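Local coordinates for protein cytosolic IMP-GMP specific 5'-nucleotidase (Legionella pneumophila subsp. pneumophila, PDB 4OHF) that probably hydrolyses purine nucleoside 5'-monophosphates such as IMP and GMP to nucleosides, using a bound magnesium ion, at residues Lys18-Asp23 with Tyr201-Phe206; Gly194-Ile199 with Gln235-Phe240; Asp296-Ile301 with Cys316-Ala321. One frame throughout, in Å; residues are numbered along the deposited sequence.

How the contacts relate
All three contacts belong to the HAD-like core and are largely buried. Contacts 1 and 3 are pairings of parallel strands in one sheet: strands 19-22 and 298-302 are neighbours, joined by backbone bonds such as G21 N to L299 O, so the two contacts make up four adjacent strands. Contact 2 lies against this sheet, packing helix 189-200 on the loop before strand 240-243; it meets contact 1 through L195 and I205 and through the backbone of I205 and E239, but does not touch contact 3. Chemistry follows position: backbone bonds dominate contacts 1 and 3, with a metal and a phosphate at their margins, whereas contact 2 is held by aliphatic and aromatic groups.

Contact 1: residues Lys18-Asp23 with Tyr201-Phe206; sequences KLIGLD and YGKKIF. With MG (magnesium ion), chain J.
The magnesium site of the HAD-like core is reached along the strand that L19-L22 forms beside K204-F206. Four backbone bonds join the pair, from K204 N to K18 O, I20 N to K204 O, F206 N to I20 O and L22 N to F206 O. The F206 ring lies flat over G21, whose CA sits 3.3 Å from the ring centroid in a CH-pi contact, 12° off the normal. With CG set between the backbone N and the carbonyl carbon (chi1 68°), the ring folds back over the neighbouring strand, and L19 CB meets its edge at CE2 (3.9 Å). On the same side of the sheet L19 and K204 run side by side, L19 CD2 to K204 CB 3.7 Å. These are parallel central strands of a Rossmann-like sheet, and the first leads into the DxDxT signature of HAD enzymes, which begins at D23. D23 grips the magnesium through OD1 at 2.2 Å and OD2 at 2.5 Å; the backbone O of D25, D303 OD1 and a water are further ligands. On the other face L22 CD1 touches I205 CG2 (3.7 Å), and both residues pack on L195.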
loop_
_atom_site.group_PDB
_atom_site.type_symbol
_atom_site.label_atom_id
_atom_site.label_comp_id
_atom_site.label_asym_id
_atom_site.label_seq_id
_atom_site.Cartn_x
_atom_site.Cartn_y
_atom_site.Cartn_z
ATOM N N LYS B 18 21.713 -18.090 24.437
ATOM C CA LYS B 18 21.247 -18.742 25.650
ATOM C C LYS B 18 20.124 -19.749 25.436
ATOM O O LYS B 18 20.094 -20.808 26.066
ATOM C CB LYS B 18 20.820 -17.688 26.678
ATOM C CG LYS B 18 21.953 -16.836 27.220
ATOM C CD LYS B 18 21.403 -15.808 28.202
ATOM C CE LYS B 18 22.490 -14.899 28.773
ATOM N NZ LYS B 18 21.881 -13.796 29.595
ATOM N N LEU B 19 19.192 -19.419 24.556
ATOM C CA LEU B 19 18.084 -20.315 24.277
ATOM C C LEU B 19 18.009 -20.664 22.792
ATOM O O LEU B 19 18.184 -19.803 21.927
ATOM C CB LEU B 19 16.764 -19.680 24.715
ATOM C CG LEU B 19 16.568 -19.390 26.203
ATOM C CD1 LEU B 19 16.325 -17.902 26.415
ATOM C CD2 LEU B 19 15.380 -20.187 26.720
ATOM N N ILE B 20 17.772 -21.941 22.510
ATOM C CA ILE B 20 17.610 -22.407 21.145
ATOM C C ILE B 20 16.174 -22.917 20.970
ATOM O O ILE B 20 15.781 -23.917 21.569
ATOM C CB ILE B 20 18.585 -23.541 20.809
ATOM C CG1 ILE B 20 20.005 -22.998 20.725
ATOM C CG2 ILE B 20 18.221 -24.146 19.486
ATOM C CD1 ILE B 20 21.044 -24.068 20.551
ATOM N N GLY B 21 15.400 -22.204 20.161
ATOM C CA GLY B 21 14.025 -22.588 19.903
ATOM C C GLY B 21 13.959 -23.490 18.690
ATOM O O GLY B 21 14.445 -23.135 17.615
ATOM N N LEU B 22 13.357 -24.661 18.864
ATOM C CA LEU B 22 13.259 -25.615 17.769
ATOM C C LEU B 22 11.855 -25.842 17.257
ATOM O O LEU B 22 10.928 -26.068 18.028
ATOM C CB LEU B 22 13.833 -26.978 18.180
ATOM C CG LEU B 22 15.290 -27.045 18.646
ATOM C CD1 LEU B 22 15.604 -28.454 19.175
ATOM C CD2 LEU B 22 16.210 -26.671 17.496
ATOM N N ASP B 23 11.723 -25.781 15.940
ATOM C CA ASP B 23 10.480 -26.056 15.240
ATOM C C ASP B 23 10.390 -27.580 15.379
ATOM O O ASP B 23 11.408 -28.251 15.319
ATOM C CB ASP B 23 10.665 -25.628 13.779
ATOM C CG ASP B 23 9.610 -26.184 12.848
ATOM O OD1 ASP B 23 9.516 -27.416 12.692
ATOM O OD2 ASP B 23 8.880 -25.374 12.249
ATOM N N TYR B 201 26.234 -28.102 28.175
ATOM C CA TYR B 201 26.992 -26.854 28.204
ATOM C C TYR B 201 26.179 -25.641 28.647
ATOM O O TYR B 201 26.561 -24.502 28.371
ATOM C CB TYR B 201 27.595 -26.558 26.831
ATOM C CG TYR B 201 28.859 -27.325 26.500
ATOM C CD1 TYR B 201 30.094 -26.677 26.439
ATOM C CD2 TYR B 201 28.817 -28.693 26.198
ATOM C CE1 TYR B 201 31.260 -27.371 26.076
ATOM C CE2 TYR B 201 29.970 -29.397 25.837
ATOM C CZ TYR B 201 31.187 -28.730 25.776
ATOM O OH TYR B 201 32.322 -29.416 25.406
ATOM N N GLY B 202 25.055 -25.873 29.316
ATOM C CA GLY B 202 24.252 -24.760 29.798
ATOM C C GLY B 202 23.267 -24.144 28.825
ATOM O O GLY B 202 22.689 -23.096 29.091
ATOM N N LYS B 203 23.071 -24.795 27.691
ATOM C CA LYS B 203 22.144 -24.305 26.683
ATOM C C LYS B 203 20.712 -24.686 27.061
ATOM O O LYS B 203 20.466 -25.776 27.560
ATOM C CB LYS B 203 22.481 -24.934 25.340
ATOM C CG LYS B 203 22.776 -23.962 24.236
ATOM C CD LYS B 203 24.040 -23.180 24.506
ATOM C CE LYS B 203 24.440 -22.382 23.283
ATOM N NZ LYS B 203 25.560 -21.467 23.613
ATOM N N LYS B 204 19.768 -23.782 26.836
ATOM C CA LYS B 204 18.370 -24.079 27.125
ATOM C C LYS B 204 17.704 -24.351 25.784
ATOM O O LYS B 204 17.894 -23.609 24.832
ATOM C CB LYS B 204 17.681 -22.901 27.810
ATOM C CG LYS B 204 17.927 -22.797 29.304
ATOM C CD LYS B 204 17.134 -21.616 29.850
ATOM C CE LYS B 204 17.328 -21.405 31.343
ATOM N NZ LYS B 204 16.580 -20.172 31.780
ATOM N N ILE B 205 16.925 -25.421 25.714
ATOM C CA ILE B 205 16.268 -25.767 24.472
ATOM C C ILE B 205 14.761 -25.792 24.624
ATOM O O ILE B 205 14.238 -26.392 25.562
ATOM C CB ILE B 205 16.762 -27.144 23.996
ATOM C CG1 ILE B 205 18.281 -27.102 23.872
ATOM C CG2 ILE B 205 16.116 -27.512 22.667
ATOM C CD1 ILE B 205 18.893 -28.426 23.580
ATOM N N PHE B 206 14.060 -25.137 23.707
ATOM C CA PHE B 206 12.604 -25.140 23.754
ATOM C C PHE B 206 12.006 -25.483 22.396
ATOM O O PHE B 206 12.619 -25.246 21.352
ATOM C CB PHE B 206 12.063 -23.788 24.278
ATOM C CG PHE B 206 12.274 -22.608 23.351
ATOM C CD1 PHE B 206 11.275 -22.221 22.444
ATOM C CD2 PHE B 206 13.422 -21.818 23.454
ATOM C CE1 PHE B 206 11.416 -21.057 21.664
ATOM C CE2 PHE B 206 13.573 -20.652 22.676
ATOM C CZ PHE B 206 12.563 -20.272 21.782
HETATM MG MG MG J . 8.383 -27.398 10.804
HETATM O O HOH W 1 6.754 -26.725 9.698
#

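Contact 2: residues Gly194-Ile199 with Gln235-Phe240; sequences GLKHFI and QGLFEF
One turn of helix 189-200, carrying L195, K196 and I199, faces the bend at L237 and F238, with the CA atoms of L195 and L237 6.9 Å apart. The bend is drawn together by a backbone bond from F238 N to Q235 O (3.2 Å), after which the chain runs on toward strand 240-243. L237 is the centre of the contact. Its CG stands anti to the carbonyl carbon (chi1 -68°), which carries the two methyls toward the helix, where they part. L237 CD1 comes to L195 CD1 at 4.2 Å, while L237 CD2 lies against I199 CD1 (3.8 Å). The same L237 CD2 is 4.1 Å from the methylene carbon K196 CG. I199 crosses L237 at about a right angle, and its CD1 also rests 3.4 Å from the carbonyl O of L237. L195 CD1 makes a second approach, meeting the F238 ring obliquely at CZ (3.9 Å). Within the loop itself, L237 CB sits over the centre of one face of that ring. On the sheet side, L195, I199 and F238 all pack on I205 of strand 204-208. K196 contributes only its aliphatic part here, since NZ is held by salt bridges to E232 and D229. Joined chiefly by apolar contacts, with no directed bond between them, helix and loop depend on the fit of their shapes, with charge kept to the margin.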
loop_
_atom_site.group_PDB
_atom_site.type_symbol
_atom_site.label_atom_id
_atom_site.label_comp_id
_atom_site.label_asym_id
_atom_site.label_seq_id
_atom_site.Cartn_x
_atom_site.Cartn_y
_atom_site.Cartn_z
ATOM N N GLY B 194 22.776 -35.018 20.564
ATOM C CA GLY B 194 23.054 -33.622 20.288
ATOM C C GLY B 194 22.425 -32.669 21.278
ATOM O O GLY B 194 23.079 -31.750 21.770
ATOM N N LEU B 195 21.147 -32.874 21.563
ATOM C CA LEU B 195 20.470 -32.030 22.517
ATOM C C LEU B 195 21.182 -32.140 23.860
ATOM O O LEU B 195 21.520 -31.128 24.482
ATOM C CB LEU B 195 19.007 -32.450 22.647
ATOM C CG LEU B 195 18.189 -32.135 21.394
ATOM C CD1 LEU B 195 16.802 -32.735 21.502
ATOM C CD2 LEU B 195 18.115 -30.634 21.219
ATOM N N LYS B 196 21.423 -33.369 24.300
ATOM C CA LYS B 196 22.104 -33.578 25.563
ATOM C C LYS B 196 23.418 -32.821 25.539
ATOM O O LYS B 196 23.756 -32.101 26.473
ATOM C CB LYS B 196 22.352 -35.060 25.796
ATOM C CG LYS B 196 21.145 -35.812 26.314
ATOM C CD LYS B 196 21.590 -37.154 26.843
ATOM C CE LYS B 196 20.441 -38.004 27.345
ATOM N NZ LYS B 196 20.935 -39.277 27.958
ATOM N N HIS B 197 24.156 -32.973 24.453
ATOM C CA HIS B 197 25.410 -32.270 24.326
ATOM C C HIS B 197 25.197 -30.798 24.678
ATOM O O HIS B 197 25.759 -30.293 25.645
ATOM C CB HIS B 197 25.928 -32.377 22.898
ATOM C CG HIS B 197 27.338 -31.901 22.731
ATOM N ND1 HIS B 197 27.810 -31.374 21.547
ATOM C CD2 HIS B 197 28.383 -31.889 23.595
ATOM C CE1 HIS B 197 29.086 -31.054 21.690
ATOM N NE2 HIS B 197 29.457 -31.357 22.923
ATOM N N PHE B 198 24.372 -30.115 23.889
ATOM C CA PHE B 198 24.093 -28.697 24.111
ATOM C C PHE B 198 23.620 -28.347 25.518
ATOM O O PHE B 198 24.071 -27.359 26.095
ATOM C CB PHE B 198 23.063 -28.182 23.098
ATOM C CG PHE B 198 23.664 -27.700 21.806
ATOM C CD1 PHE B 198 23.346 -26.442 21.309
ATOM C CD2 PHE B 198 24.550 -28.493 21.089
ATOM C CE1 PHE B 198 23.904 -25.979 20.116
ATOM C CE2 PHE B 198 25.110 -28.036 19.895
ATOM C CZ PHE B 198 24.785 -26.777 19.414
ATOM N N ILE B 199 22.704 -29.131 26.066
ATOM C CA ILE B 199 22.199 -28.847 27.401
ATOM C C ILE B 199 23.339 -28.937 28.405
ATOM O O ILE B 199 23.462 -28.118 29.317
ATOM C CB ILE B 199 21.104 -29.841 27.797
ATOM C CG1 ILE B 199 19.962 -29.767 26.786
ATOM C CG2 ILE B 199 20.596 -29.520 29.189
ATOM C CD1 ILE B 199 18.972 -30.896 26.896
ATOM N N GLN B 235 10.878 -34.906 28.250
ATOM C CA GLN B 235 10.538 -33.581 28.736
ATOM C C GLN B 235 11.706 -32.856 29.410
ATOM O O GLN B 235 11.710 -31.627 29.494
ATOM C CB GLN B 235 9.382 -33.666 29.730
ATOM C CG GLN B 235 8.045 -34.064 29.150
ATOM C CD GLN B 235 7.877 -35.555 28.996
ATOM O OE1 GLN B 235 6.773 -36.028 28.810
ATOM N NE2 GLN B 235 8.974 -36.302 29.063
ATOM N N GLY B 236 12.676 -33.617 29.916
ATOM C CA GLY B 236 13.826 -33.015 30.579
ATOM C C GLY B 236 14.752 -32.322 29.589
ATOM O O GLY B 236 15.582 -31.488 29.962
ATOM N N LEU B 237 14.602 -32.676 28.318
ATOM C CA LEU B 237 15.398 -32.091 27.259
ATOM C C LEU B 237 14.939 -30.669 26.952
ATOM O O LEU B 237 15.722 -29.842 26.480
ATOM C CB LEU B 237 15.273 -32.939 25.996
ATOM C CG LEU B 237 15.893 -34.335 26.006
ATOM C CD1 LEU B 237 15.514 -35.067 24.733
ATOM C CD2 LEU B 237 17.403 -34.218 26.130
ATOM N N PHE B 238 13.675 -30.371 27.241
ATOM C CA PHE B 238 13.136 -29.053 26.931
ATOM C C PHE B 238 12.694 -28.166 28.095
ATOM O O PHE B 238 11.951 -28.587 28.979
ATOM C CB PHE B 238 11.993 -29.231 25.930
ATOM C CG PHE B 238 12.367 -30.086 24.758
ATOM C CD1 PHE B 238 13.274 -29.629 23.816
ATOM C CD2 PHE B 238 11.868 -31.378 24.636
ATOM C CE1 PHE B 238 13.684 -30.445 22.771
ATOM C CE2 PHE B 238 12.271 -32.211 23.588
ATOM C CZ PHE B 238 13.181 -31.742 22.658
ATOM N N GLU B 239 13.165 -26.921 28.072
ATOM C CA GLU B 239 12.840 -25.936 29.096
ATOM C C GLU B 239 11.365 -25.580 28.946
ATOM O O GLU B 239 10.603 -25.654 29.901
ATOM C CB GLU B 239 13.711 -24.691 28.908
ATOM C CG GLU B 239 13.705 -23.720 30.081
ATOM C CD GLU B 239 14.417 -24.264 31.320
ATOM O OE1 GLU B 239 14.597 -23.490 32.285
ATOM O OE2 GLU B 239 14.790 -25.462 31.329
ATOM N N PHE B 240 10.978 -25.187 27.733
ATOM C CA PHE B 240 9.592 -24.849 27.415
ATOM C C PHE B 240 9.187 -25.618 26.183
ATOM O O PHE B 240 10.027 -26.003 25.353
ATOM C CB PHE B 240 9.418 -23.375 27.061
ATOM C CG PHE B 240 9.719 -22.437 28.172
ATOM C CD1 PHE B 240 11.019 -21.994 28.389
ATOM C CD2 PHE B 240 8.695 -21.975 28.993
ATOM C CE1 PHE B 240 11.298 -21.094 29.408
ATOM C CE2 PHE B 240 8.954 -21.075 30.017
ATOM C CZ PHE B 240 10.262 -20.632 30.227
#

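Contact 3: residues Asp296-Ile301 with Cys316-Ala321; sequences DEILYI and CNWRTA. With PO4 (phosphate ion), chain I.
The indole of W318 is packed on both faces: I298 CG2 stands over its six-membered ring, 3.8 Å from the centroid, and C316 SG lies above the opposite face. I298 CD1 lies over the same face as CG2, above NE1, whose hydrogen bond goes to T288; at the edge, Y300 CB touches W318 CE3 (3.8 Å). The edge of the Y300 ring is turned to T320 CG2, and its OH bonds to Y306 and K247, close to D23 of the magnesium site. Strands 298-302 and 319-323 are the two parallel strands of a beta-alpha-beta unit linked by helix 309-315. Backbone bonds run from R319 N to I298 O, Y300 N to R319 O and A321 N to Y300 O. On the other face of the sheet A321 CB is wedged between L299 CD1 (3.7 Å) and I301 CG1 (3.8 Å). R319, bent at chi2 and chi3, curls back so that its guanidinium presents an edge to a phosphate ion, probably from the crystallisation liquor: NE binds O1 and NH2 binds O3, each at 2.8 Å. NH2 also donates to I11 O. T320 N bonds to phosphate O1 (2.9 Å), and a water bridges R319 NH1 to D296 O.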
loop_
_atom_site.group_PDB
_atom_site.type_symbol
_atom_site.label_atom_id
_atom_site.label_comp_id
_atom_site.label_asym_id
_atom_site.label_seq_id
_atom_site.Cartn_x
_atom_site.Cartn_y
_atom_site.Cartn_z
ATOM N N ASP B 296 18.554 -11.320 20.612
ATOM C CA ASP B 296 19.686 -11.852 19.867
ATOM C C ASP B 296 20.414 -12.964 20.629
ATOM O O ASP B 296 21.421 -13.495 20.163
ATOM C CB ASP B 296 20.651 -10.712 19.503
ATOM C CG ASP B 296 21.297 -10.073 20.725
ATOM O OD1 ASP B 296 20.622 -9.966 21.768
ATOM O OD2 ASP B 296 22.476 -9.664 20.641
ATOM N N GLU B 297 19.902 -13.308 21.804
ATOM C CA GLU B 297 20.490 -14.373 22.601
ATOM C C GLU B 297 19.686 -15.663 22.387
ATOM O O GLU B 297 19.987 -16.713 22.960
ATOM C CB GLU B 297 20.493 -13.984 24.080
ATOM C CG GLU B 297 21.495 -12.901 24.431
ATOM C CD GLU B 297 21.469 -12.540 25.904
ATOM O OE1 GLU B 297 20.451 -11.974 26.365
ATOM O OE2 GLU B 297 22.464 -12.834 26.602
ATOM N N ILE B 298 18.657 -15.556 21.552
ATOM C CA ILE B 298 17.790 -16.680 21.207
ATOM C C ILE B 298 17.978 -17.068 19.733
ATOM O O ILE B 298 17.992 -16.211 18.851
ATOM C CB ILE B 298 16.284 -16.326 21.401
ATOM C CG1 ILE B 298 15.983 -16.082 22.875
ATOM C CG2 ILE B 298 15.411 -17.445 20.880
ATOM C CD1 ILE B 298 14.620 -15.516 23.117
ATOM N N LEU B 299 18.133 -18.361 19.485
ATOM C CA LEU B 299 18.256 -18.861 18.129
ATOM C C LEU B 299 17.062 -19.773 17.845
ATOM O O LEU B 299 16.830 -20.752 18.561
ATOM C CB LEU B 299 19.550 -19.662 17.939
ATOM C CG LEU B 299 19.595 -20.393 16.587
ATOM C CD1 LEU B 299 19.445 -19.404 15.438
ATOM C CD2 LEU B 299 20.884 -21.155 16.478
ATOM N N TYR B 300 16.297 -19.433 16.815
ATOM C CA TYR B 300 15.167 -20.246 16.415
ATOM C C TYR B 300 15.558 -20.971 15.126
ATOM O O TYR B 300 16.099 -20.360 14.201
ATOM C CB TYR B 300 13.931 -19.379 16.175
ATOM C CG TYR B 300 12.847 -20.091 15.390
ATOM C CD1 TYR B 300 12.607 -19.779 14.053
ATOM C CD2 TYR B 300 12.104 -21.115 15.966
ATOM C CE1 TYR B 300 11.650 -20.476 13.309
ATOM C CE2 TYR B 300 11.153 -21.819 15.238
ATOM C CZ TYR B 300 10.926 -21.501 13.908
ATOM O OH TYR B 300 9.997 -22.226 13.184
ATOM N N ILE B 301 15.300 -22.272 15.078
ATOM C CA ILE B 301 15.621 -23.057 13.899
ATOM C C ILE B 301 14.368 -23.662 13.302
ATOM O O ILE B 301 13.648 -24.403 13.985
ATOM C CB ILE B 301 16.596 -24.203 14.224
ATOM C CG1 ILE B 301 17.821 -23.644 14.949
ATOM C CG2 ILE B 301 17.016 -24.897 12.927
ATOM C CD1 ILE B 301 18.797 -24.682 15.419
ATOM N N CYS B 316 10.888 -9.008 15.153
ATOM C CA CYS B 316 11.278 -10.047 16.083
ATOM C C CYS B 316 12.607 -9.753 16.760
ATOM O O CYS B 316 12.633 -9.341 17.924
ATOM C CB CYS B 316 11.337 -11.398 15.385
ATOM S SG CYS B 316 11.476 -12.764 16.544
ATOM N N ASN B 317 13.694 -9.979 16.032
ATOM C CA ASN B 317 15.071 -9.746 16.487
ATOM C C ASN B 317 15.798 -10.966 17.060
ATOM O O ASN B 317 16.914 -10.855 17.580
ATOM C CB ASN B 317 15.173 -8.529 17.442
ATOM C CG ASN B 317 15.055 -8.895 18.913
ATOM O OD1 ASN B 317 15.341 -8.074 19.785
ATOM N ND2 ASN B 317 14.625 -10.117 19.201
ATOM N N TRP B 318 15.159 -12.126 16.936
ATOM C CA TRP B 318 15.744 -13.401 17.359
ATOM C C TRP B 318 16.661 -13.847 16.219
ATOM O O TRP B 318 16.411 -13.532 15.055
ATOM C CB TRP B 318 14.668 -14.483 17.481
ATOM C CG TRP B 318 13.828 -14.496 18.715
ATOM C CD1 TRP B 318 13.768 -13.547 19.696
ATOM C CD2 TRP B 318 12.913 -15.529 19.093
ATOM N NE1 TRP B 318 12.867 -13.929 20.660
ATOM C CE2 TRP B 318 12.329 -15.143 20.315
ATOM C CE3 TRP B 318 12.531 -16.745 18.513
ATOM C CZ2 TRP B 318 11.380 -15.930 20.974
ATOM C CZ3 TRP B 318 11.589 -17.527 19.166
ATOM C CH2 TRP B 318 11.024 -17.114 20.386
ATOM N N ARG B 319 17.707 -14.593 16.537
ATOM C CA ARG B 319 18.556 -15.094 15.474
ATOM C C ARG B 319 17.786 -16.258 14.850
ATOM O O ARG B 319 17.218 -17.093 15.560
ATOM C CB ARG B 319 19.893 -15.579 16.035
ATOM C CG ARG B 319 20.650 -14.502 16.804
ATOM C CD ARG B 319 20.734 -13.222 16.010
ATOM N NE ARG B 319 21.425 -13.430 14.743
ATOM C CZ ARG B 319 22.736 -13.608 14.622
ATOM N NH1 ARG B 319 23.504 -13.598 15.704
ATOM N NH2 ARG B 319 23.274 -13.814 13.419
ATOM N N THR B 320 17.737 -16.305 13.523
ATOM C CA THR B 320 17.037 -17.388 12.843
ATOM C C THR B 320 17.977 -18.262 12.003
ATOM O O THR B 320 18.820 -17.764 11.258
ATOM C CB THR B 320 15.917 -16.845 11.940
ATOM O OG1 THR B 320 16.460 -15.876 11.046
ATOM C CG2 THR B 320 14.835 -16.191 12.764
ATOM N N ALA B 321 17.830 -19.574 12.147
ATOM C CA ALA B 321 18.636 -20.528 11.402
ATOM C C ALA B 321 17.675 -21.418 10.627
ATOM O O ALA B 321 16.487 -21.474 10.916
ATOM C CB ALA B 321 19.475 -21.358 12.348
HETATM P P PO4 I . 19.982 -13.577 11.544
HETATM O O1 PO4 I . 19.796 -14.498 12.694
HETATM O O2 PO4 I . 19.587 -14.265 10.290
HETATM O O3 PO4 I . 21.406 -13.174 11.460
HETATM O O4 PO4 I . 19.142 -12.370 11.728
HETATM O O HOH W 2 23.275 -13.446 18.259
#